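Local coordinates for 2-nitropropane dioxygenase (Streptomyces ansochromogenes, PDB 3BW3), which probably catalyses the FMN-dependent, oxygen-consuming denitrification of alkyl nitronates, with propionate 3-nitronate as the presumed physiological substrate, at residues S23-A28 against I54-G59; T98-P103 against H298-P303; P303-A308 against G316-A321. The protein carries 1 engineered substitution. One frame throughout, in Å; residues are numbered along the deposited sequence.

Overall arrangement
The chain folds as a TIM barrel that binds FMN, and the three contacts follow one another along it in series. Contact 1 comes first: helix 47-60 returns to the start of helix 25-33, after the excursion through strand 38-41, and joins two neighbouring helices of the barrel's outer layer. Contact 2 closes a far longer loop, bringing helix 296-311 against the irregular segment 98-103 from almost 200 residues earlier. Contact 3 then closes a short turn-back, with segment 316-321 folding onto the same helix; Pro303 belongs to both contacts. The centres of contacts 2 and 3 lie about 11 Å apart, and both reach nitroethane, whereas contact 1 lies some 24 Å or more from either, centre to centre.

Contact 1. Residues S23-A28 against I54-G59; sequences SVPQLA and IKRLRG
In the outer helical layer of the TIM barrel, Pro25 and Ala28 on the first turn of helix 25-33 pack against Arg56 and Leu57 near the end of helix 47-60. The two helices follow the successive strands 13-15 and 38-41, so the contact joins adjacent beta-alpha units. Their backbones come closest at Pro25 and Leu57, whose CA atoms are 5.1 Å apart. Leu57 makes the main apolar contact. Its CG stands opposite the backbone N (chi1 -178°), which carries both methyls across the gap: CD1 lies 3.4 Å from Pro25 O, and CD2 rests 3.7 Å from Ala28 CB. The methyl of Ala28 points toward helix 47-60 and meets both Leu57 methyls, CD2 being the nearer. Beneath these residues the barrel wall closes the contact, Leu57 touching Phe65 of strand 65-70 and Ala28 touching Gln15 of strand 13-15. Next to Leu57, the aliphatic part of Arg56 crosses the Pro25 ring at about a right angle, its CG 3.9 Å from Pro25 CB. Farther out the polar groups come near each other. The chain of Gln26 folds at its second torsion (chi2 69°), turning the amide toward the partner helix and placing Gln26 OE1 3.3 Å from Arg56 NE and equally far from Arg56 NH1. The carbonyl oxygen comes at the guanidinium obliquely, and the amide and guanidinium planes are turned 45° from each other. Val24 occupies the N-cap position, and Leu27 N bonds to its carbonyl oxygen as the first turn begins. The chemistry is therefore graded: alkyl groups meet next to the barrel wall, while an amide dipole faces a cation at the margin, a pairing that is probably favourable but that the exposed setting of Arg56 would weaken.

Contact 2. Residues T98-P103 against H298-P303; sequences TELGDP and HHLTSP. With NIE (nitroethane), chain C.
Gly101 sits directly on the kinked turn of helix 296-311, between Leu300 and Pro303. Its N-H donates to Leu300 O (3.2 Å, 170° at the hydrogen), tilted from the carbonyl plane, while Gly101 CA makes a C-H...O contact of 3.2 Å with His299 O. Where Pro303 interrupts the helical bonding, the loop thus supplies partners to both carbonyls; the position where a CB of residue 101 would stand is taken up by His299 O. Packing is tight around them: Pro303 CB lies 3.1 Å from Glu99 O, and Leu300 CD1, although its side chain starts out away from the loop, comes round to 3.9 Å from Pro103 CD. The outer side is looser. Glu99 and Asp102 point away from the helix, and a water links Thr98 OG1 to Pro303 O, donating to the latter. On the helix's inner side, His298 NE2 gives nitroethane O5 a weak bond of 3.1 Å, and the imidazole stacks on Tyr44. Replacing His298 with an alanine would probably cost O5 this donor and leave the Tyr44 ring without its stacking partner. Helix 81-88 closes the apolar end, with Ala86 touching both Leu100 and Leu300, and Val82 touching Pro103.

Contact 3. Residues P303-A308 against G316-A321; sequences PLRKAA and GMALWA. With NIE (nitroethane), chain C; FMN (flavin mononucleotide), chain B.
Arg305, held against Ala318 on the opposing segment, grips nitroethane O5 from NH2 with a nearly straight bond of 2.8 Å (168° at the hydrogen). The same oxygen also takes the weak His298 bond, so two donors converge on it. The other oxygen, O4, accepts a weak bond of 3.4 Å from Trp320 NE1, and the nitro nitrogen lies at the edge of both the guanidinium and the indole, in their planes. A bend in the arginine chain at chi3 (-94°) brings the guanidinium round to the ligand, while Ala318 CB buttresses it 3.3 Å from Arg305 NH1. That methyl also sits 3.6 Å above one face of Trp320, toward the rim, so one methyl touches both the guanidinium and the indole. A water accepts from Ala318 N (2.7 Å) and, weakly, from Arg305 NH1. Farther back, Ala308 CB packs 3.5 Å from Gly316 O and 4.0 Å from Met317 CG, pinning the start of the loop to the helix. Two successive inverse gamma turns, centred on Ala318 and Leu319, then deliver Trp320 to the flavin, its CB 3.5 Å from FMN C7. The arrangement forms one wall of the nitroethane pocket beside FMN in this TIM-barrel nitronate monooxygenase.

Contact 1. Residues S23-A28 against I54-G59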
loop_
_atom_site.group_PDB
_atom_site.type_symbol
_atom_site.label_atom_id
_atom_site.label_comp_id
_atom_site.label_asym_id
_atom_site.label_seq_id
_atom_site.Cartn_x
_atom_site.Cartn_y
_atom_site.Cartn_z
ATOM N N SER A 23 -16.689 -9.452 -16.294
ATOM C CA SER A 23 -16.975 -8.322 -17.167
ATOM C C SER A 23 -17.868 -8.600 -18.370
ATOM O O SER A 23 -17.500 -8.276 -19.498
ATOM C CB SER A 23 -15.660 -7.720 -17.667
ATOM O OG SER A 23 -14.823 -7.385 -16.583
ATOM N N VAL A 24 -19.039 -9.180 -18.151
ATOM C CA VAL A 24 -19.935 -9.448 -19.266
ATOM C C VAL A 24 -20.341 -8.107 -19.901
ATOM O O VAL A 24 -20.229 -7.052 -19.270
ATOM C CB VAL A 24 -21.177 -10.232 -18.793
ATOM C CG1 VAL A 24 -20.760 -11.632 -18.357
ATOM C CG2 VAL A 24 -21.850 -9.505 -17.637
ATOM N N PRO A 25 -20.800 -8.128 -21.166
ATOM C CA PRO A 25 -21.210 -6.908 -21.871
ATOM C C PRO A 25 -22.165 -6.016 -21.087
ATOM O O PRO A 25 -22.081 -4.788 -21.162
ATOM C CB PRO A 25 -21.842 -7.448 -23.150
ATOM C CG PRO A 25 -21.004 -8.658 -23.427
ATOM C CD PRO A 25 -20.919 -9.301 -22.052
ATOM N N GLN A 26 -23.068 -6.638 -20.340
ATOM C CA GLN A 26 -24.045 -5.908 -19.542
ATOM C C GLN A 26 -23.394 -5.005 -18.495
ATOM O O GLN A 26 -23.916 -3.937 -18.195
ATOM C CB GLN A 26 -25.007 -6.890 -18.864
ATOM C CG GLN A 26 -25.927 -7.627 -19.838
ATOM C CD GLN A 26 -25.198 -8.635 -20.727
ATOM O OE1 GLN A 26 -25.550 -8.813 -21.898
ATOM N NE2 GLN A 26 -24.197 -9.308 -20.172
ATOM N N LEU A 27 -22.257 -5.427 -17.939
ATOM C CA LEU A 27 -21.569 -4.606 -16.941
ATOM C C LEU A 27 -20.932 -3.403 -17.628
ATOM O O LEU A 27 -21.193 -2.256 -17.265
ATOM C CB LEU A 27 -20.489 -5.413 -16.205
ATOM C CG LEU A 27 -19.581 -4.613 -15.256
ATOM C CD1 LEU A 27 -20.422 -3.865 -14.235
ATOM C CD2 LEU A 27 -18.604 -5.545 -14.554
ATOM N N ALA A 28 -20.101 -3.679 -18.626
ATOM C CA ALA A 28 -19.425 -2.635 -19.382
ATOM C C ALA A 28 -20.435 -1.603 -19.878
ATOM O O ALA A 28 -20.223 -0.398 -19.751
ATOM C CB ALA A 28 -18.689 -3.255 -20.565
ATOM N N ILE A 54 -17.550 -8.054 -27.971
ATOM C CA ILE A 54 -17.374 -6.726 -28.544
ATOM C C ILE A 54 -18.618 -6.360 -29.351
ATOM O O ILE A 54 -19.159 -5.264 -29.207
ATOM C CB ILE A 54 -16.130 -6.673 -29.464
ATOM C CG1 ILE A 54 -14.854 -6.798 -28.625
ATOM C CG2 ILE A 54 -16.118 -5.381 -30.254
ATOM C CD1 ILE A 54 -13.572 -6.803 -29.443
ATOM N N LYS A 55 -19.072 -7.286 -30.194
ATOM C CA LYS A 55 -20.260 -7.057 -31.013
ATOM C C LYS A 55 -21.488 -6.793 -30.152
ATOM O O LYS A 55 -22.237 -5.845 -30.393
ATOM C CB LYS A 55 -20.531 -8.267 -31.908
ATOM C CG LYS A 55 -19.541 -8.431 -33.041
ATOM C CD LYS A 55 -19.873 -9.660 -33.867
ATOM C CE LYS A 55 -18.875 -9.842 -34.990
ATOM N NZ LYS A 55 -19.074 -11.132 -35.704
ATOM N N ARG A 56 -21.690 -7.638 -29.145
ATOM C CA ARG A 56 -22.833 -7.492 -28.259
ATOM C C ARG A 56 -22.841 -6.156 -27.519
ATOM O O ARG A 56 -23.883 -5.510 -27.407
ATOM C CB ARG A 56 -22.871 -8.646 -27.253
ATOM C CG ARG A 56 -23.965 -8.500 -26.203
ATOM C CD ARG A 56 -24.718 -9.810 -25.983
ATOM N NE ARG A 56 -25.819 -9.657 -25.031
ATOM C CZ ARG A 56 -26.866 -8.854 -25.210
ATOM N NH1 ARG A 56 -27.816 -8.784 -24.285
ATOM N NH2 ARG A 56 -26.969 -8.122 -26.310
ATOM N N LEU A 57 -21.682 -5.738 -27.021
ATOM C CA LEU A 57 -21.582 -4.480 -26.288
ATOM C C LEU A 57 -21.910 -3.276 -27.171
ATOM O O LEU A 57 -22.513 -2.313 -26.711
ATOM C CB LEU A 57 -20.179 -4.331 -25.690
ATOM C CG LEU A 57 -19.898 -3.085 -24.840
ATOM C CD1 LEU A 57 -20.942 -2.938 -23.731
ATOM C CD2 LEU A 57 -18.494 -3.195 -24.249
ATOM N N ARG A 58 -21.505 -3.326 -28.436
ATOM C CA ARG A 58 -21.793 -2.233 -29.355
ATOM C C ARG A 58 -23.304 -2.133 -29.522
ATOM O O ARG A 58 -23.843 -1.056 -29.778
ATOM C CB ARG A 58 -21.124 -2.480 -30.707
ATOM C CG ARG A 58 -19.618 -2.247 -30.703
ATOM C CD ARG A 58 -18.969 -2.783 -31.979
ATOM N NE ARG A 58 -17.577 -2.349 -32.109
ATOM C CZ ARG A 58 -16.698 -2.899 -32.939
ATOM N NH1 ARG A 58 -17.064 -3.912 -33.717
ATOM N NH2 ARG A 58 -15.455 -2.436 -32.993
ATOM N N GLY A 59 -23.980 -3.266 -29.364
ATOM C CA GLY A 59 -25.425 -3.287 -29.478
ATOM C C GLY A 59 -26.085 -2.758 -28.222
ATOM O O GLY A 59 -27.266 -2.423 -28.234
#

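Contact 2. Residues T98-P103 against H298-P303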
loop_
_atom_site.group_PDB
_atom_site.type_symbol
_atom_site.label_atom_id
_atom_site.label_comp_id
_atom_site.label_asym_id
_atom_site.label_seq_id
_atom_site.Cartn_x
_atom_site.Cartn_y
_atom_site.Cartn_z
ATOM N N THR A 98 -12.347 -34.210 -10.092
ATOM C CA THR A 98 -12.057 -33.664 -11.406
ATOM C C THR A 98 -10.582 -33.896 -11.699
ATOM O O THR A 98 -9.836 -34.333 -10.831
ATOM C CB THR A 98 -12.379 -32.153 -11.448
ATOM O OG1 THR A 98 -12.323 -31.687 -12.798
ATOM C CG2 THR A 98 -11.386 -31.372 -10.607
ATOM N N GLU A 99 -10.162 -33.626 -12.924
ATOM C CA GLU A 99 -8.765 -33.808 -13.302
ATOM C C GLU A 99 -8.085 -32.447 -13.380
ATOM O O GLU A 99 -8.691 -31.471 -13.821
ATOM C CB GLU A 99 -8.668 -34.490 -14.671
ATOM C CG GLU A 99 -9.084 -35.948 -14.702
ATOM C CD GLU A 99 -8.065 -36.849 -14.039
ATOM O OE1 GLU A 99 -8.214 -38.089 -14.121
ATOM O OE2 GLU A 99 -7.111 -36.315 -13.434
ATOM N N LEU A 100 -6.832 -32.374 -12.949
ATOM C CA LEU A 100 -6.115 -31.111 -13.023
ATOM C C LEU A 100 -5.994 -30.766 -14.502
ATOM O O LEU A 100 -6.042 -31.657 -15.351
ATOM C CB LEU A 100 -4.723 -31.239 -12.395
ATOM C CG LEU A 100 -4.663 -31.533 -10.892
ATOM C CD1 LEU A 100 -3.213 -31.642 -10.453
ATOM C CD2 LEU A 100 -5.378 -30.431 -10.116
ATOM N N GLY A 101 -5.864 -29.478 -14.810
ATOM C CA GLY A 101 -5.726 -29.063 -16.195
ATOM C C GLY A 101 -4.303 -29.253 -16.690
ATOM O O GLY A 101 -3.406 -29.556 -15.907
ATOM N N ASP A 102 -4.090 -29.078 -17.992
ATOM C CA ASP A 102 -2.764 -29.233 -18.581
ATOM C C ASP A 102 -1.929 -27.976 -18.354
ATOM O O ASP A 102 -2.262 -26.905 -18.855
ATOM C CB ASP A 102 -2.879 -29.490 -20.085
ATOM C CG ASP A 102 -1.565 -29.927 -20.704
ATOM O OD1 ASP A 102 -0.509 -29.373 -20.330
ATOM O OD2 ASP A 102 -1.588 -30.823 -21.573
ATOM N N PRO A 103 -0.823 -28.093 -17.604
ATOM C CA PRO A 103 0.047 -26.946 -17.324
ATOM C C PRO A 103 0.849 -26.470 -18.527
ATOM O O PRO A 103 1.447 -25.395 -18.491
ATOM C CB PRO A 103 0.948 -27.468 -16.211
ATOM C CG PRO A 103 1.091 -28.910 -16.570
ATOM C CD PRO A 103 -0.328 -29.300 -16.919
ATOM N N HIS A 298 -2.428 -21.558 -13.615
ATOM C CA HIS A 298 -3.816 -21.219 -13.909
ATOM C C HIS A 298 -4.489 -22.367 -14.667
ATOM O O HIS A 298 -5.640 -22.706 -14.393
ATOM C CB HIS A 298 -3.904 -19.930 -14.739
ATOM C CG HIS A 298 -5.311 -19.520 -15.055
ATOM N ND1 HIS A 298 -6.031 -20.065 -16.096
ATOM C CD2 HIS A 298 -6.151 -18.661 -14.428
ATOM C CE1 HIS A 298 -7.253 -19.561 -16.095
ATOM N NE2 HIS A 298 -7.351 -18.708 -15.092
ATOM N N HIS A 299 -3.774 -22.962 -15.619
ATOM C CA HIS A 299 -4.329 -24.075 -16.387
ATOM C C HIS A 299 -4.578 -25.240 -15.441
ATOM O O HIS A 299 -5.588 -25.938 -15.526
ATOM C CB HIS A 299 -3.354 -24.550 -17.474
ATOM C CG HIS A 299 -3.012 -23.513 -18.498
ATOM N ND1 HIS A 299 -3.904 -22.544 -18.908
ATOM C CD2 HIS A 299 -1.890 -23.327 -19.234
ATOM C CE1 HIS A 299 -3.344 -21.804 -19.850
ATOM N NE2 HIS A 299 -2.122 -22.258 -20.066
ATOM N N LEU A 300 -3.627 -25.441 -14.540
ATOM C CA LEU A 300 -3.679 -26.525 -13.570
ATOM C C LEU A 300 -4.881 -26.472 -12.619
ATOM O O LEU A 300 -5.535 -27.486 -12.383
ATOM C CB LEU A 300 -2.386 -26.510 -12.759
ATOM C CG LEU A 300 -1.863 -27.792 -12.124
ATOM C CD1 LEU A 300 -1.518 -28.804 -13.204
ATOM C CD2 LEU A 300 -0.627 -27.459 -11.300
ATOM N N THR A 301 -5.176 -25.293 -12.082
ATOM C CA THR A 301 -6.271 -25.142 -11.120
ATOM C C THR A 301 -7.654 -24.771 -11.664
ATOM O O THR A 301 -8.623 -24.768 -10.903
ATOM C CB THR A 301 -5.922 -24.090 -10.049
ATOM O OG1 THR A 301 -5.936 -22.791 -10.645
ATOM C CG2 THR A 301 -4.543 -24.351 -9.461
ATOM N N SER A 302 -7.762 -24.449 -12.951
ATOM C CA SER A 302 -9.063 -24.076 -13.515
ATOM C C SER A 302 -10.154 -25.110 -13.271
ATOM O O SER A 302 -11.266 -24.760 -12.876
ATOM C CB SER A 302 -8.954 -23.809 -15.014
ATOM O OG SER A 302 -8.434 -22.513 -15.253
ATOM N N PRO A 303 -9.865 -26.398 -13.526
ATOM C CA PRO A 303 -10.896 -27.413 -13.295
ATOM C C PRO A 303 -11.322 -27.393 -11.826
ATOM O O PRO A 303 -12.508 -27.501 -11.512
ATOM C CB PRO A 303 -10.190 -28.712 -13.678
ATOM C CG PRO A 303 -9.248 -28.272 -14.750
ATOM C CD PRO A 303 -8.678 -26.996 -14.165
HETATM N N3 NIE C . -9.726 -15.929 -13.677
HETATM C C1 NIE C . -10.570 -17.348 -15.525
HETATM C C2 NIE C . -10.704 -16.951 -14.049
HETATM O O4 NIE C . -10.111 -14.802 -13.416
HETATM O O5 NIE C . -8.535 -16.196 -13.608
HETATM O O HOH W 1 -14.120 -28.942 -13.135
#

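Contact 3. Residues P303-A308 against G316-A321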
loop_
_atom_site.group_PDB
_atom_site.type_symbol
_atom_site.label_atom_id
_atom_site.label_comp_id
_atom_site.label_asym_id
_atom_site.label_seq_id
_atom_site.Cartn_x
_atom_site.Cartn_y
_atom_site.Cartn_z
ATOM N N PRO A 303 -9.865 -26.398 -13.526
ATOM C CA PRO A 303 -10.896 -27.413 -13.295
ATOM C C PRO A 303 -11.322 -27.393 -11.826
ATOM O O PRO A 303 -12.508 -27.501 -11.512
ATOM C CB PRO A 303 -10.190 -28.712 -13.678
ATOM C CG PRO A 303 -9.248 -28.272 -14.750
ATOM C CD PRO A 303 -8.678 -26.996 -14.165
ATOM N N LEU A 304 -10.344 -27.246 -10.936
ATOM C CA LEU A 304 -10.608 -27.202 -9.500
ATOM C C LEU A 304 -11.529 -26.040 -9.161
ATOM O O LEU A 304 -12.521 -26.207 -8.452
ATOM C CB LEU A 304 -9.297 -27.053 -8.725
ATOM C CG LEU A 304 -8.267 -28.171 -8.886
ATOM C CD1 LEU A 304 -7.005 -27.824 -8.100
ATOM C CD2 LEU A 304 -8.863 -29.487 -8.394
ATOM N N ARG A 305 -11.199 -24.861 -9.675
ATOM C CA ARG A 305 -12.001 -23.676 -9.411
ATOM C C ARG A 305 -13.425 -23.800 -9.938
ATOM O O ARG A 305 -14.375 -23.399 -9.268
ATOM C CB ARG A 305 -11.340 -22.436 -10.015
ATOM C CG ARG A 305 -10.038 -22.039 -9.337
ATOM C CD ARG A 305 -9.837 -20.540 -9.440
ATOM N NE ARG A 305 -9.033 -20.136 -10.588
ATOM C CZ ARG A 305 -9.238 -19.021 -11.286
ATOM N NH1 ARG A 305 -10.236 -18.193 -10.970
ATOM N NH2 ARG A 305 -8.424 -18.711 -12.282
ATOM N N LYS A 306 -13.569 -24.344 -11.141
ATOM C CA LYS A 306 -14.888 -24.504 -11.742
ATOM C C LYS A 306 -15.717 -25.496 -10.936
ATOM O O LYS A 306 -16.917 -25.310 -10.759
ATOM C CB LYS A 306 -14.761 -24.985 -13.190
ATOM C CG LYS A 306 -14.029 -24.007 -14.091
ATOM C CD LYS A 306 -13.806 -24.580 -15.481
ATOM C CE LYS A 306 -12.954 -23.639 -16.323
ATOM N NZ LYS A 306 -12.664 -24.199 -17.674
ATOM N N ALA A 307 -15.073 -26.550 -10.452
ATOM C CA ALA A 307 -15.768 -27.551 -9.659
ATOM C C ALA A 307 -16.241 -26.914 -8.352
ATOM O O ALA A 307 -17.368 -27.144 -7.912
ATOM C CB ALA A 307 -14.845 -28.720 -9.374
ATOM N N ALA A 308 -15.378 -26.105 -7.742
ATOM C CA ALA A 308 -15.710 -25.435 -6.487
ATOM C C ALA A 308 -16.869 -24.460 -6.688
ATOM O O ALA A 308 -17.806 -24.422 -5.885
ATOM C CB ALA A 308 -14.483 -24.700 -5.940
ATOM N N GLY A 316 -12.785 -22.993 -2.199
ATOM C CA GLY A 316 -11.955 -23.555 -3.252
ATOM C C GLY A 316 -11.901 -22.655 -4.472
ATOM O O GLY A 316 -11.441 -23.056 -5.546
ATOM N N MET A 317 -12.365 -21.422 -4.305
ATOM C CA MET A 317 -12.391 -20.468 -5.398
ATOM C C MET A 317 -11.330 -19.391 -5.281
ATOM O O MET A 317 -10.789 -19.151 -4.198
ATOM C CB MET A 317 -13.765 -19.800 -5.471
ATOM C CG MET A 317 -14.912 -20.745 -5.794
ATOM S SD MET A 317 -16.504 -19.908 -5.682
ATOM C CE MET A 317 -16.287 -18.609 -6.927
ATOM N N ALA A 318 -11.028 -18.754 -6.414
ATOM C CA ALA A 318 -10.067 -17.657 -6.449
ATOM C C ALA A 318 -10.895 -16.424 -6.121
ATOM O O ALA A 318 -11.438 -15.779 -7.010
ATOM C CB ALA A 318 -9.459 -17.522 -7.838
ATOM N N LEU A 319 -11.000 -16.107 -4.837
ATOM C CA LEU A 319 -11.797 -14.972 -4.396
ATOM C C LEU A 319 -11.091 -13.620 -4.586
ATOM O O LEU A 319 -10.816 -12.912 -3.620
ATOM C CB LEU A 319 -12.184 -15.184 -2.926
ATOM C CG LEU A 319 -12.917 -16.502 -2.616
ATOM C CD1 LEU A 319 -13.156 -16.634 -1.121
ATOM C CD2 LEU A 319 -14.247 -16.543 -3.354
ATOM N N TRP A 320 -10.807 -13.263 -5.835
ATOM C CA TRP A 320 -10.132 -11.999 -6.144
ATOM C C TRP A 320 -10.818 -10.820 -5.449
ATOM O O TRP A 320 -12.041 -10.672 -5.527
ATOM C CB TRP A 320 -10.145 -11.743 -7.650
ATOM C CG TRP A 320 -9.541 -12.825 -8.497
ATOM C CD1 TRP A 320 -10.013 -13.266 -9.703
ATOM C CD2 TRP A 320 -8.344 -13.572 -8.237
ATOM N NE1 TRP A 320 -9.186 -14.237 -10.207
ATOM C CE2 TRP A 320 -8.154 -14.446 -9.330
ATOM C CE3 TRP A 320 -7.416 -13.589 -7.188
ATOM C CZ2 TRP A 320 -7.073 -15.330 -9.406
ATOM C CZ3 TRP A 320 -6.340 -14.469 -7.262
ATOM C CH2 TRP A 320 -6.180 -15.328 -8.365
ATOM N N ALA A 321 -10.029 -9.974 -4.793
ATOM C CA ALA A 321 -10.573 -8.818 -4.086
ATOM C C ALA A 321 -9.482 -7.866 -3.596
ATOM O O ALA A 321 -8.459 -8.301 -3.063
ATOM C CB ALA A 321 -11.411 -9.286 -2.900
HETATM N N3 NIE C . -9.726 -15.929 -13.677
HETATM C C1 NIE C . -10.570 -17.348 -15.525
HETATM C C2 NIE C . -10.704 -16.951 -14.049
HETATM O O4 NIE C . -10.111 -14.802 -13.416
HETATM O O5 NIE C . -8.535 -16.196 -13.608
HETATM N N1 FMN B . -6.847 -6.680 -14.701
HETATM C C2 FMN B . -6.564 -6.950 -16.042
HETATM O O2 FMN B . -5.831 -6.190 -16.672
HETATM N N3 FMN B . -7.107 -8.063 -16.667
HETATM C C4 FMN B . -7.951 -8.947 -16.016
HETATM O O4 FMN B . -8.419 -9.925 -16.621
HETATM C C4A FMN B . -8.262 -8.681 -14.654
HETATM N N5 FMN B . -9.128 -9.510 -13.937
HETATM C C5A FMN B . -9.466 -9.238 -12.606
HETATM C C6 FMN B . -10.368 -10.092 -11.921
HETATM C C7 FMN B . -10.757 -9.854 -10.555
HETATM C C7M FMN B . -12.216 -10.269 -10.247
HETATM C C8 FMN B . -10.195 -8.667 -9.951
HETATM C C8M FMN B . -10.921 -7.849 -8.882
HETATM C C9 FMN B . -9.265 -7.815 -10.621
HETATM C C9A FMN B . -8.901 -8.094 -11.956
HETATM N N10 FMN B . -8.001 -7.260 -12.671
HETATM C C10 FMN B . -7.690 -7.533 -14.013
HETATM C "C1'" FMN B . -7.209 -6.166 -11.949
HETATM C "C2'" FMN B . -7.905 -4.810 -12.203
HETATM O "O2'" FMN B . -7.481 -4.302 -13.462
HETATM C "C3'" FMN B . -7.522 -3.728 -11.133
HETATM O "O3'" FMN B . -6.100 -3.595 -11.193
HETATM C "C4'" FMN B . -7.929 -4.079 -9.684
HETATM O "O4'" FMN B . -9.260 -4.612 -9.707
HETATM C "C5'" FMN B . -7.879 -2.810 -8.783
HETATM O "O5'" FMN B . -8.253 -3.091 -7.412
HETATM P P FMN B . -9.756 -3.018 -6.743
HETATM O O1P FMN B . -10.030 -1.854 -7.648
HETATM O O2P FMN B . -8.901 -2.939 -5.503
HETATM O O3P FMN B . -9.961 -4.396 -7.358
HETATM O O HOH W 2 -12.612 -19.134 -8.607
#